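PDB 4UT1: flagellar hook-associated protein from Burkholderia pseudomallei, which probably serves as a structural protein of the bacterial flagellum, forming part of the junction between hook and filament. Local coordinates for residues A111-F121 with T591-G599; S313-N322 with A576-M586. One frame throughout, in Å; residues are numbered along the deposited sequence.

Contact 1 (A111-F121 with T591-G599); sequences AGIATAITNYF and TTLTGAYAG. With EDO (1,2-ethanediol), chain P; EDO (1,2-ethanediol), chain C.
Tyr597 reaches across from helix 593-599 to the first turn of helix 113-121. Its CB points at that helix, and CG, set anti to the backbone N (chi1 -174°), carries the ring over the helix start. CG and CD2 lie against the methyl of Ala114, with CD2 3.4 Å from Ala114 CB, and Ala114 N sits above the centre of one ring face. Farther out CE2 approaches Ala111 O, while CE1 on the other rim packs 3.5 Å from Ile113 CB. At the tip, OH shares a hydrogen bond of 3.0 Å with O2 of an ethanediol, probably from the crystallisation liquor, that also meets Tyr600. A small alanine suits this place, since it lets the broad ring lie close to the backbone. One turn back, the methyl CG2 of Thr594 lies 3.7 Å from Thr118 OG1, a hydroxyl occupied with Ala114 O. Leu593 CD1 touches the edge of the Phe121 ring, 4.0 Å from CE2, and Ile117 CG2 sits against Leu593 CD1 and Thr594 CG2. Thr592 caps its helix through OG1, which accepts from Gly595 N. Segments 113-121 and 593-599 run antiparallel at 177°, their axes 9.4 Å apart, characteristic of the FlgK helical bundle.

Contact 2 (S313-N322 with A576-M586); sequences SFASQVNAQN and ALSQLVNSKTM
Ser313 OG stands anti to its own N (chi1 -177°) and Thr585 OG1 lies between N and the carbonyl carbon (chi1 58°), and these two settings turn the hydroxyls together. Thr585 OG1 donates to Ser313 OG over 3.0 Å. A short serine suits this place because its hydroxyl can take that bond and also reach Thr364 O.

Gln317, one turn along the helix, and Thr585 reach toward each other across the contact. A chi3 of 80° turns the Gln317 amide so that its two ends have different partners. NE2 makes weak hydrogen bonds back to Ser313 O and Ser313 OG, while OE1 accepts a weak one of 3.2 Å from Ser583 OG. The methyl CG2 of Thr585 lies over the flat face of the amide, 3.2 Å from Gln317 CD, a tight contact.

Toward the helix end leucine methyls take over, resting on the aliphatic parts of polar chains and on Gln317 O and Val318 O. Leu580 CD1 is 3.5 Å from Gln317 O and also meets the CB of Gln321, which runs antiparallel alongside Leu577. Leu577 CD2 is 3.6 Å from Gln321 CB, and its CD1 approaches Asn322 OD1, an atom held by Ala445 N; Asn322 ND2 bonds to Gly334 O. Gln321 NE2 lies 3.5 Å from Ala576 CB and bonds to Asn573 OD1.

The connection from helix 572-579 to helix 593-630 thus packs along the C-terminal end of helix 287-322, and within it Thr585 and Met586, both facing Thr591, form a classic beta bulge. Phe121 of helix 113-129 packs on Val318, Leu580 and Val581, Leu593 of helix 593-630 touches Ser313 and Gln317, and strand 337-338 places Phe337 against Val318.

From the N terminus, the chain passes through helix 80-106 into helix 113-129, then through helices 134-193 and 201-215 and the six-stranded sheet of residues 220-278 to helix 287-322. The chain next runs out through the mainly beta regions and returns in helix 572-579, where contact 2 closes a loop of some 250 residues. A short connection then leads into helix 593-630, which returns to the start of helix 113-129 and closes the longer loop of contact 1; contact 2 falls wholly within that span. Phe121 joins the two, its ring packing on Val581 and on the backbone of Leu577, and Thr591 N probably bonds to Met586 O. Contact 1 ties helix 593-630 to helix 113-129, contact 2 helix 572-579 and the following turn to helix 287-322.

Contact 1 (A111-F121 with T591-G599)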
ATOM      1  N   ALA A 111      11.322 -12.077  -9.522  1.00 21.78           N
ATOM      2  CA  ALA A 111      12.332 -12.527  -8.569  1.00 24.37           C
ATOM      3  C   ALA A 111      12.197 -11.782  -7.243  1.00 21.36           C
ATOM      4  O   ALA A 111      11.162 -11.168  -6.968  1.00 19.34           O
ATOM      5  CB  ALA A 111      13.738 -12.335  -9.143  1.00 25.58           C
ATOM      6  N   GLY A 112      13.251 -11.836  -6.432  1.00 20.35           N
ATOM      7  CA  GLY A 112      13.289 -11.096  -5.185  1.00 19.08           C
ATOM      8  C   GLY A 112      12.109 -11.420  -4.289  1.00 20.23           C
ATOM      9  O   GLY A 112      11.822 -12.582  -4.016  1.00 19.13           O
ATOM     10  N   ILE A 113      11.403 -10.385  -3.852  1.00 19.08           N
ATOM     11  CA  ILE A 113      10.289 -10.563  -2.935  1.00 19.66           C
ATOM     12  C   ILE A 113       9.204 -11.494  -3.501  1.00 17.92           C
ATOM     13  O   ILE A 113       8.576 -12.237  -2.757  1.00 15.09           O
ATOM     14  CB  ILE A 113       9.687  -9.195  -2.554  1.00 19.49           C
ATOM     15  CG1 ILE A 113      10.608  -8.503  -1.532  1.00 18.60           C
ATOM     16  CG2 ILE A 113       8.271  -9.369  -2.006  1.00 15.70           C
ATOM     17  CD1 ILE A 113      10.513  -6.993  -1.500  1.00 17.84           C
ATOM     18  N   ALA A 114       8.996 -11.474  -4.816  1.00 17.42           N
ATOM     19  CA  ALA A 114       8.013 -12.383  -5.415  1.00 17.40           C
ATOM     20  C   ALA A 114       8.432 -13.838  -5.191  1.00 16.35           C
ATOM     21  O   ALA A 114       7.600 -14.707  -4.890  1.00 18.33           O
ATOM     22  CB  ALA A 114       7.845 -12.099  -6.901  1.00 23.03           C
ATOM     23  N   THR A 115       9.723 -14.102  -5.314  1.00 15.06           N
ATOM     24  CA  THR A 115      10.225 -15.449  -5.087  1.00 16.90           C
ATOM     25  C   THR A 115      10.103 -15.838  -3.616  1.00 14.39           C
ATOM     26  O   THR A 115       9.740 -16.964  -3.311  1.00 14.99           O
ATOM     27  CB  THR A 115      11.688 -15.602  -5.534  1.00 18.32           C
ATOM     28  OG1 THR A 115      11.748 -15.542  -6.964  1.00 24.20           O
ATOM     29  CG2 THR A 115      12.233 -16.939  -5.077  1.00 17.31           C
ATOM     30  N   ALA A 116      10.411 -14.906  -2.716  1.00 13.42           N
ATOM     31  CA  ALA A 116      10.295 -15.174  -1.280  1.00 14.61           C
ATOM     32  C   ALA A 116       8.845 -15.498  -0.908  1.00 14.98           C
ATOM     33  O   ALA A 116       8.589 -16.367  -0.076  1.00 14.08           O
ATOM     34  CB  ALA A 116      10.798 -13.990  -0.462  1.00 14.37           C
ATOM     35  N   ILE A 117       7.899 -14.795  -1.518  1.00 15.18           N
ATOM     36  CA  ILE A 117       6.482 -15.059  -1.244  1.00 12.54           C
ATOM     37  C   ILE A 117       6.102 -16.463  -1.729  1.00 16.93           C
ATOM     38  O   ILE A 117       5.523 -17.259  -0.975  1.00 14.26           O
ATOM     39  CB  ILE A 117       5.575 -14.006  -1.900  1.00 11.94           C
ATOM     40  CG1 ILE A 117       5.766 -12.658  -1.218  1.00 13.89           C
ATOM     41  CG2 ILE A 117       4.110 -14.388  -1.759  1.00 16.02           C
ATOM     42  CD1 ILE A 117       4.990 -11.534  -1.877  1.00 14.21           C
ATOM     43  N   THR A 118       6.437 -16.773  -2.978  1.00 15.47           N
ATOM     44  CA  THR A 118       6.159 -18.103  -3.535  1.00 16.33           C
ATOM     45  C   THR A 118       6.732 -19.216  -2.660  1.00 16.87           C
ATOM     46  O   THR A 118       6.060 -20.222  -2.392  1.00 15.32           O
ATOM     47  CB  THR A 118       6.738 -18.255  -4.958  1.00 15.57           C
ATOM     48  OG1 THR A 118       6.159 -17.264  -5.814  1.00 22.20           O
ATOM     49  CG2 THR A 118       6.443 -19.645  -5.516  1.00 22.20           C
ATOM     50  N   ASN A 119       7.972 -19.030  -2.226  1.00 12.56           N
ATOM     51  CA  ASN A 119       8.666 -20.018  -1.409  1.00 15.97           C
ATOM     52  C   ASN A 119       8.023 -20.209  -0.037  1.00 17.72           C
ATOM     53  O   ASN A 119       7.990 -21.321   0.500  1.00 16.84           O
ATOM     54  CB  ASN A 119      10.142 -19.632  -1.256  1.00 15.47           C
ATOM     55  CG  ASN A 119      10.945 -19.909  -2.517  1.00 17.25           C
ATOM     56  OD1 ASN A 119      10.467 -20.588  -3.417  1.00 18.26           O
ATOM     57  ND2 ASN A 119      12.170 -19.388  -2.583  1.00 15.96           N
ATOM     58  N   TYR A 120       7.497 -19.125   0.520  1.00 15.98           N
ATOM     59  CA  TYR A 120       6.827 -19.207   1.808  1.00 10.90           C
ATOM     60  C   TYR A 120       5.591 -20.091   1.703  1.00 14.00           C
ATOM     61  O   TYR A 120       5.386 -20.983   2.524  1.00 13.27           O
ATOM     62  CB  TYR A 120       6.406 -17.829   2.329  1.00 11.06           C
ATOM     63  CG  TYR A 120       5.666 -17.967   3.643  1.00 13.42           C
ATOM     64  CD1 TYR A 120       6.357 -18.248   4.817  1.00 11.86           C
ATOM     65  CD2 TYR A 120       4.273 -17.863   3.707  1.00  9.29           C
ATOM     66  CE1 TYR A 120       5.682 -18.401   6.023  1.00 12.42           C
ATOM     67  CE2 TYR A 120       3.606 -18.005   4.898  1.00 13.04           C
ATOM     68  CZ  TYR A 120       4.310 -18.277   6.049  1.00 10.20           C
ATOM     69  OH  TYR A 120       3.646 -18.414   7.235  1.00 10.60           O
ATOM     70  N   PHE A 121       4.776 -19.850   0.686  1.00 12.81           N
ATOM     71  CA  PHE A 121       3.575 -20.654   0.511  1.00 13.19           C
ATOM     72  C   PHE A 121       3.893 -22.110   0.137  1.00 15.26           C
ATOM     73  O   PHE A 121       3.217 -23.011   0.611  1.00 15.54           O
ATOM     74  CB  PHE A 121       2.644 -20.004  -0.521  1.00 14.05           C
ATOM     75  CG  PHE A 121       1.988 -18.735  -0.022  1.00 15.08           C
ATOM     76  CD1 PHE A 121       1.222 -18.746   1.138  1.00 14.97           C
ATOM     77  CD2 PHE A 121       2.150 -17.537  -0.700  1.00 17.60           C
ATOM     78  CE1 PHE A 121       0.632 -17.584   1.611  1.00 18.19           C
ATOM     79  CE2 PHE A 121       1.556 -16.370  -0.241  1.00 14.51           C
ATOM     80  CZ  PHE A 121       0.797 -16.396   0.922  1.00 16.97           C
ATOM     81  N   THR A 591      -5.777  -9.522  -9.146  1.00 26.80           N
ATOM     82  CA  THR A 591      -4.408 -10.027  -9.247  1.00 26.34           C
ATOM     83  C   THR A 591      -3.894 -10.607  -7.932  1.00 21.10           C
ATOM     84  O   THR A 591      -4.325 -10.211  -6.849  1.00 23.98           O
ATOM     85  CB  THR A 591      -3.429  -8.928  -9.719  1.00 31.89           C
ATOM     86  OG1 THR A 591      -2.960  -8.181  -8.590  1.00 32.22           O
ATOM     87  CG2 THR A 591      -4.105  -7.992 -10.718  1.00 30.32           C
ATOM     88  N   THR A 592      -2.969 -11.551  -8.054  1.00 20.91           N
ATOM     89  CA  THR A 592      -2.355 -12.213  -6.911  1.00 23.68           C
ATOM     90  C   THR A 592      -1.232 -11.353  -6.333  1.00 19.64           C
ATOM     91  O   THR A 592      -0.906 -10.303  -6.881  1.00 21.83           O
ATOM     92  CB  THR A 592      -1.774 -13.577  -7.301  1.00 22.84           C
ATOM     93  OG1 THR A 592      -0.648 -13.377  -8.160  1.00 21.99           O
ATOM     94  CG2 THR A 592      -2.811 -14.416  -8.037  1.00 19.69           C
ATOM     95  N   LEU A 593      -0.658 -11.800  -5.222  1.00 16.56           N
ATOM     96  CA  LEU A 593       0.435 -11.074  -4.590  1.00 20.02           C
ATOM     97  C   LEU A 593       1.634 -10.953  -5.531  1.00 19.42           C
ATOM     98  O   LEU A 593       2.213  -9.876  -5.674  1.00 18.06           O
ATOM     99  CB  LEU A 593       0.847 -11.763  -3.283  1.00 21.53           C
ATOM    100  CG  LEU A 593      -0.181 -11.749  -2.154  1.00 21.99           C
ATOM    101  CD1 LEU A 593       0.256 -12.630  -0.999  1.00 19.52           C
ATOM    102  CD2 LEU A 593      -0.399 -10.333  -1.681  1.00 18.83           C
ATOM    103  N   THR A 594       2.010 -12.053  -6.173  1.00 18.47           N
ATOM    104  CA  THR A 594       3.183 -12.050  -7.044  1.00 16.12           C
ATOM    105  C   THR A 594       2.864 -11.334  -8.345  1.00 16.37           C
ATOM    106  O   THR A 594       3.729 -10.683  -8.937  1.00 19.44           O
ATOM    107  CB  THR A 594       3.680 -13.477  -7.348  1.00 21.19           C
ATOM    108  OG1 THR A 594       2.599 -14.246  -7.879  1.00 20.29           O
ATOM    109  CG2 THR A 594       4.197 -14.141  -6.080  1.00 18.94           C
ATOM    110  N   GLY A 595       1.613 -11.435  -8.778  1.00 16.59           N
ATOM    111  CA  GLY A 595       1.157 -10.692  -9.937  1.00 20.25           C
ATOM    112  C   GLY A 595       1.201  -9.200  -9.655  1.00 20.47           C
ATOM    113  O   GLY A 595       1.594  -8.405 -10.511  1.00 21.63           O
ATOM    114  N   ALA A 596       0.804  -8.820  -8.446  1.00 16.59           N
ATOM    115  CA  ALA A 596       0.847  -7.416  -8.039  1.00 17.76           C
ATOM    116  C   ALA A 596       2.292  -6.950  -7.897  1.00 18.30           C
ATOM    117  O   ALA A 596       2.625  -5.835  -8.277  1.00 20.80           O
ATOM    118  CB  ALA A 596       0.087  -7.213  -6.740  1.00 16.92           C
ATOM    119  N   TYR A 597       3.155  -7.810  -7.366  1.00 17.19           N
ATOM    120  CA  TYR A 597       4.588  -7.500  -7.308  1.00 17.60           C
ATOM    121  C   TYR A 597       5.173  -7.212  -8.688  1.00 20.22           C
ATOM    122  O   TYR A 597       5.995  -6.304  -8.845  1.00 15.40           O
ATOM    123  CB  TYR A 597       5.377  -8.645  -6.673  1.00 16.55           C
ATOM    124  CG  TYR A 597       6.837  -8.309  -6.458  1.00 20.74           C
ATOM    125  CD1 TYR A 597       7.232  -7.527  -5.378  1.00 16.11           C
ATOM    126  CD2 TYR A 597       7.817  -8.753  -7.340  1.00 18.65           C
ATOM    127  CE1 TYR A 597       8.549  -7.213  -5.177  1.00 17.07           C
ATOM    128  CE2 TYR A 597       9.152  -8.441  -7.137  1.00 18.16           C
ATOM    129  CZ  TYR A 597       9.508  -7.674  -6.053  1.00 20.05           C
ATOM    130  OH  TYR A 597      10.824  -7.342  -5.841  1.00 20.06           O
ATOM    131  N   ALA A 598       4.777  -8.003  -9.681  1.00 17.80           N
ATOM    132  CA  ALA A 598       5.289  -7.806 -11.035  1.00 17.15           C
ATOM    133  C   ALA A 598       4.848  -6.452 -11.604  1.00 16.56           C
ATOM    134  O   ALA A 598       5.610  -5.786 -12.300  1.00 17.33           O
ATOM    135  CB  ALA A 598       4.843  -8.940 -11.945  1.00 18.31           C
ATOM    136  N   GLY A 599       3.622  -6.045 -11.303  1.00 17.69           N
ATOM    137  CA  GLY A 599       3.136  -4.743 -11.735  1.00 18.76           C
ATOM    138  C   GLY A 599       3.908  -3.608 -11.082  1.00 19.32           C
ATOM    139  O   GLY A 599       4.235  -2.615 -11.727  1.00 16.78           O
TER
HETATM  140  C1  EDO P1642      13.577  -5.657  -4.117  1.00 25.74           C
HETATM  141  O1  EDO P1642      13.124  -6.987  -3.807  1.00 30.65           O
HETATM  142  C2  EDO P1642      12.551  -4.616  -3.668  1.00 26.11           C
HETATM  143  O2  EDO P1642      11.323  -4.703  -4.423  1.00 23.12           O
HETATM  144  C1  EDO C1629      14.372 -19.150   1.490  1.00 28.99           C
HETATM  145  O1  EDO C1629      14.228 -19.484   2.880  1.00 27.51           O
HETATM  146  C2  EDO C1629      12.994 -19.078   0.832  1.00 24.20           C
HETATM  147  O2  EDO C1629      12.753 -17.791   0.239  1.00 18.48           O

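Contact 2 (S313-N322 with A576-M586)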
ATOM      1  N   SER A 313      -1.323  -7.032   2.632  1.00 10.91           N
ATOM      2  CA  SER A 313      -2.231  -8.054   2.148  1.00 14.60           C
ATOM      3  C   SER A 313      -1.711  -9.445   2.503  1.00 14.51           C
ATOM      4  O   SER A 313      -2.478 -10.300   2.909  1.00 13.28           O
ATOM      5  CB  SER A 313      -2.433  -7.939   0.637  1.00 16.84           C
ATOM      6  OG  SER A 313      -3.379  -8.901   0.205  1.00 17.41           O
ATOM      7  N   PHE A 314      -0.407  -9.667   2.335  1.00 12.18           N
ATOM      8  CA  PHE A 314       0.195 -10.951   2.685  1.00 12.98           C
ATOM      9  C   PHE A 314      -0.017 -11.287   4.166  1.00 12.29           C
ATOM     10  O   PHE A 314      -0.522 -12.348   4.502  1.00 11.60           O
ATOM     11  CB  PHE A 314       1.701 -10.953   2.350  1.00 11.15           C
ATOM     12  CG  PHE A 314       2.462 -12.103   2.965  1.00 11.54           C
ATOM     13  CD1 PHE A 314       2.996 -11.999   4.245  1.00 11.37           C
ATOM     14  CD2 PHE A 314       2.646 -13.292   2.265  1.00 12.11           C
ATOM     15  CE1 PHE A 314       3.695 -13.049   4.810  1.00 12.66           C
ATOM     16  CE2 PHE A 314       3.355 -14.348   2.827  1.00 11.19           C
ATOM     17  CZ  PHE A 314       3.872 -14.230   4.101  1.00 10.92           C
ATOM     18  N   ALA A 315       0.384 -10.376   5.045  1.00 11.05           N
ATOM     19  CA  ALA A 315       0.228 -10.581   6.480  1.00 10.62           C
ATOM     20  C   ALA A 315      -1.236 -10.819   6.860  1.00 14.01           C
ATOM     21  O   ALA A 315      -1.540 -11.736   7.617  1.00 10.99           O
ATOM     22  CB  ALA A 315       0.795  -9.389   7.250  1.00 14.03           C
ATOM     23  N   SER A 316      -2.136 -10.006   6.317  1.00 11.50           N
ATOM     24  CA  SER A 316      -3.541 -10.102   6.663  1.00 10.43           C
ATOM     25  C   SER A 316      -4.122 -11.453   6.240  1.00 12.00           C
ATOM     26  O   SER A 316      -4.834 -12.092   7.004  1.00 12.05           O
ATOM     27  CB  SER A 316      -4.333  -8.964   6.021  1.00 14.62           C
ATOM     28  OG  SER A 316      -3.993  -7.719   6.615  1.00 16.18           O
ATOM     29  N   GLN A 317      -3.824 -11.864   5.018  1.00 11.12           N
ATOM     30  CA  GLN A 317      -4.306 -13.154   4.517  1.00 10.86           C
ATOM     31  C   GLN A 317      -3.781 -14.344   5.299  1.00 13.24           C
ATOM     32  O   GLN A 317      -4.519 -15.293   5.570  1.00 12.03           O
ATOM     33  CB  GLN A 317      -3.928 -13.344   3.057  1.00 11.15           C
ATOM     34  CG  GLN A 317      -4.735 -12.530   2.097  1.00 18.70           C
ATOM     35  CD  GLN A 317      -4.342 -12.823   0.673  1.00 21.36           C
ATOM     36  OE1 GLN A 317      -4.773 -13.818   0.099  1.00 23.14           O
ATOM     37  NE2 GLN A 317      -3.487 -11.981   0.106  1.00 21.39           N
ATOM     38  N   VAL A 318      -2.503 -14.317   5.629  1.00 11.56           N
ATOM     39  CA  VAL A 318      -1.888 -15.435   6.316  1.00 10.91           C
ATOM     40  C   VAL A 318      -2.439 -15.493   7.735  1.00 12.47           C
ATOM     41  O   VAL A 318      -2.844 -16.554   8.216  1.00 11.41           O
ATOM     42  CB  VAL A 318      -0.335 -15.320   6.305  1.00 10.74           C
ATOM     43  CG1 VAL A 318       0.296 -16.244   7.336  1.00 12.56           C
ATOM     44  CG2 VAL A 318       0.186 -15.623   4.908  1.00  7.92           C
ATOM     45  N   ASN A 319      -2.519 -14.332   8.378  1.00  9.23           N
ATOM     46  CA  ASN A 319      -3.055 -14.246   9.729  1.00 11.49           C
ATOM     47  C   ASN A 319      -4.492 -14.752   9.787  1.00 11.65           C
ATOM     48  O   ASN A 319      -4.852 -15.481  10.705  1.00 13.00           O
ATOM     49  CB  ASN A 319      -2.993 -12.806  10.262  1.00 11.27           C
ATOM     50  CG  ASN A 319      -1.577 -12.372  10.588  1.00 11.92           C
ATOM     51  OD1 ASN A 319      -0.685 -13.201  10.680  1.00 12.48           O
ATOM     52  ND2 ASN A 319      -1.368 -11.063  10.762  1.00 15.26           N
ATOM     53  N   ALA A 320      -5.295 -14.376   8.796  1.00 10.93           N
ATOM     54  CA  ALA A 320      -6.713 -14.740   8.794  1.00 11.11           C
ATOM     55  C   ALA A 320      -6.884 -16.239   8.607  1.00 13.65           C
ATOM     56  O   ALA A 320      -7.755 -16.862   9.243  1.00 12.35           O
ATOM     57  CB  ALA A 320      -7.469 -13.982   7.691  1.00 10.84           C
ATOM     58  N   GLN A 321      -6.065 -16.815   7.730  1.00 11.05           N
ATOM     59  CA  GLN A 321      -6.145 -18.251   7.461  1.00 13.89           C
ATOM     60  C   GLN A 321      -5.570 -19.066   8.621  1.00 14.41           C
ATOM     61  O   GLN A 321      -6.082 -20.129   8.938  1.00 12.78           O
ATOM     62  CB  GLN A 321      -5.422 -18.615   6.155  1.00 13.96           C
ATOM     63  CG  GLN A 321      -5.740 -20.023   5.626  1.00 13.38           C
ATOM     64  CD  GLN A 321      -7.235 -20.233   5.360  1.00 19.38           C
ATOM     65  OE1 GLN A 321      -7.870 -19.430   4.683  1.00 21.92           O
ATOM     66  NE2 GLN A 321      -7.795 -21.318   5.896  1.00 18.41           N
ATOM     67  N   ASN A 322      -4.507 -18.586   9.254  1.00 10.07           N
ATOM     68  CA  ASN A 322      -3.981 -19.317  10.399  1.00 10.37           C
ATOM     69  C   ASN A 322      -4.991 -19.379  11.553  1.00 13.92           C
ATOM     70  O   ASN A 322      -5.100 -20.406  12.245  1.00 14.00           O
ATOM     71  CB  ASN A 322      -2.648 -18.716  10.863  1.00 11.88           C
ATOM     72  CG  ASN A 322      -1.795 -19.728  11.582  1.00 12.65           C
ATOM     73  OD1 ASN A 322      -1.481 -20.793  11.030  1.00 11.56           O
ATOM     74  ND2 ASN A 322      -1.427 -19.424  12.823  1.00 11.84           N
ATOM     75  N   ALA A 576      -4.622 -25.037   3.002  1.00 14.31           N
ATOM     76  CA  ALA A 576      -5.344 -23.806   2.702  1.00 15.74           C
ATOM     77  C   ALA A 576      -4.389 -22.596   2.741  1.00 17.58           C
ATOM     78  O   ALA A 576      -4.430 -21.723   1.860  1.00 13.65           O
ATOM     79  CB  ALA A 576      -6.502 -23.618   3.672  1.00 13.72           C
ATOM     80  N   LEU A 577      -3.530 -22.553   3.753  1.00 13.09           N
ATOM     81  CA  LEU A 577      -2.520 -21.493   3.836  1.00 13.47           C
ATOM     82  C   LEU A 577      -1.685 -21.439   2.564  1.00 14.15           C
ATOM     83  O   LEU A 577      -1.485 -20.360   2.005  1.00 14.85           O
ATOM     84  CB  LEU A 577      -1.603 -21.699   5.045  1.00  9.87           C
ATOM     85  CG  LEU A 577      -2.156 -21.281   6.403  1.00 10.45           C
ATOM     86  CD1 LEU A 577      -1.435 -22.033   7.505  1.00 10.09           C
ATOM     87  CD2 LEU A 577      -2.018 -19.753   6.592  1.00  9.61           C
ATOM     88  N   SER A 578      -1.196 -22.603   2.120  1.00 14.88           N
ATOM     89  CA  SER A 578      -0.329 -22.693   0.946  1.00 14.03           C
ATOM     90  C   SER A 578      -1.022 -22.207  -0.326  1.00 16.84           C
ATOM     91  O   SER A 578      -0.383 -21.650  -1.212  1.00 18.70           O
ATOM     92  CB  SER A 578       0.172 -24.134   0.737  1.00 15.78           C
ATOM     93  OG  SER A 578      -0.848 -24.944   0.171  1.00 18.60           O
ATOM     94  N   GLN A 579      -2.331 -22.417  -0.419  1.00 17.76           N
ATOM     95  CA  GLN A 579      -3.060 -22.013  -1.616  1.00 18.93           C
ATOM     96  C   GLN A 579      -3.379 -20.507  -1.661  1.00 19.97           C
ATOM     97  O   GLN A 579      -3.868 -20.000  -2.673  1.00 19.11           O
ATOM     98  CB  GLN A 579      -4.344 -22.836  -1.736  1.00 17.95           C
ATOM     99  CG  GLN A 579      -4.084 -24.319  -2.042  1.00 16.71           C
ATOM    100  CD  GLN A 579      -5.344 -25.164  -1.887  1.00 26.24           C
ATOM    101  OE1 GLN A 579      -6.332 -24.724  -1.292  1.00 27.44           O
ATOM    102  NE2 GLN A 579      -5.312 -26.384  -2.418  1.00 32.82           N
ATOM    103  N   LEU A 580      -3.092 -19.789  -0.581  1.00 15.49           N
ATOM    104  CA  LEU A 580      -3.241 -18.331  -0.588  1.00 20.36           C
ATOM    105  C   LEU A 580      -2.402 -17.653  -1.672  1.00 23.41           C
ATOM    106  O   LEU A 580      -2.675 -16.509  -2.055  1.00 21.22           O
ATOM    107  CB  LEU A 580      -2.869 -17.748   0.774  1.00 18.41           C
ATOM    108  CG  LEU A 580      -3.860 -18.070   1.885  1.00 17.02           C
ATOM    109  CD1 LEU A 580      -3.351 -17.565   3.233  1.00 16.05           C
ATOM    110  CD2 LEU A 580      -5.210 -17.464   1.556  1.00 20.87           C
ATOM    111  N   VAL A 581      -1.376 -18.352  -2.148  1.00 15.50           N
ATOM    112  CA  VAL A 581      -0.555 -17.859  -3.245  1.00 19.46           C
ATOM    113  C   VAL A 581      -1.370 -17.587  -4.509  1.00 25.57           C
ATOM    114  O   VAL A 581      -0.948 -16.808  -5.361  1.00 21.04           O
ATOM    115  CB  VAL A 581       0.569 -18.846  -3.593  1.00 18.78           C
ATOM    116  CG1 VAL A 581       0.013 -20.053  -4.342  1.00 19.92           C
ATOM    117  CG2 VAL A 581       1.636 -18.150  -4.434  1.00 22.79           C
ATOM    118  N   ASN A 582      -2.529 -18.234  -4.638  1.00 20.98           N
ATOM    119  CA  ASN A 582      -3.358 -18.073  -5.830  1.00 22.83           C
ATOM    120  C   ASN A 582      -4.531 -17.126  -5.637  1.00 23.08           C
ATOM    121  O   ASN A 582      -5.292 -16.876  -6.566  1.00 26.43           O
ATOM    122  CB  ASN A 582      -3.869 -19.435  -6.295  1.00 24.28           C
ATOM    123  CG  ASN A 582      -2.747 -20.371  -6.667  1.00 26.30           C
ATOM    124  OD1 ASN A 582      -1.839 -19.998  -7.411  1.00 33.21           O
ATOM    125  ND2 ASN A 582      -2.786 -21.586  -6.140  1.00 26.73           N
ATOM    126  N   SER A 583      -4.676 -16.595  -4.429  1.00 22.96           N
ATOM    127  CA  SER A 583      -5.762 -15.679  -4.116  1.00 23.99           C
ATOM    128  C   SER A 583      -5.626 -14.335  -4.828  1.00 28.73           C
ATOM    129  O   SER A 583      -4.545 -13.746  -4.859  1.00 24.96           O
ATOM    130  CB  SER A 583      -5.830 -15.448  -2.605  1.00 26.30           C
ATOM    131  OG  SER A 583      -6.745 -14.413  -2.308  1.00 34.18           O
ATOM    132  N   LYS A 584      -6.725 -13.825  -5.375  1.00 24.74           N
ATOM    133  CA  LYS A 584      -6.667 -12.532  -6.053  1.00 27.63           C
ATOM    134  C   LYS A 584      -7.138 -11.387  -5.157  1.00 30.33           C
ATOM    135  O   LYS A 584      -8.313 -11.006  -5.166  1.00 31.76           O
ATOM    136  CB  LYS A 584      -7.484 -12.583  -7.342  1.00 32.60           C
ATOM    137  CG  LYS A 584      -6.973 -13.631  -8.317  1.00 27.55           C
ATOM    138  CD  LYS A 584      -7.682 -13.547  -9.658  1.00 36.85           C
ATOM    139  CE  LYS A 584      -7.300 -14.716 -10.550  1.00 38.55           C
ATOM    140  NZ  LYS A 584      -7.925 -14.620 -11.894  1.00 43.42           N
ATOM    141  N   THR A 585      -6.201 -10.814  -4.406  1.00 25.70           N
ATOM    142  CA  THR A 585      -6.536  -9.839  -3.378  1.00 25.82           C
ATOM    143  C   THR A 585      -6.181  -8.412  -3.759  1.00 27.28           C
ATOM    144  O   THR A 585      -6.562  -7.464  -3.066  1.00 28.09           O
ATOM    145  CB  THR A 585      -5.826 -10.182  -2.057  1.00 25.32           C
ATOM    146  OG1 THR A 585      -4.405 -10.220  -2.271  1.00 26.70           O
ATOM    147  CG2 THR A 585      -6.307 -11.535  -1.539  1.00 27.53           C
ATOM    148  N   MET A 586      -5.446  -8.265  -4.858  1.00 26.74           N
ATOM    149  CA  MET A 586      -4.942  -6.968  -5.271  1.00 34.17           C
ATOM    150  C   MET A 586      -5.650  -6.465  -6.521  1.00 33.68           C
ATOM    151  O   MET A 586      -6.211  -7.255  -7.292  1.00 28.70           O
ATOM    152  CB  MET A 586      -3.426  -7.035  -5.511  1.00 30.09           C
ATOM    153  CG  MET A 586      -2.625  -7.514  -4.293  1.00 30.28           C
ATOM    154  SD  MET A 586      -2.993  -6.571  -2.794  1.00 30.65           S
ATOM    155  CE  MET A 586      -2.435  -4.934  -3.264  1.00 21.89           C
TER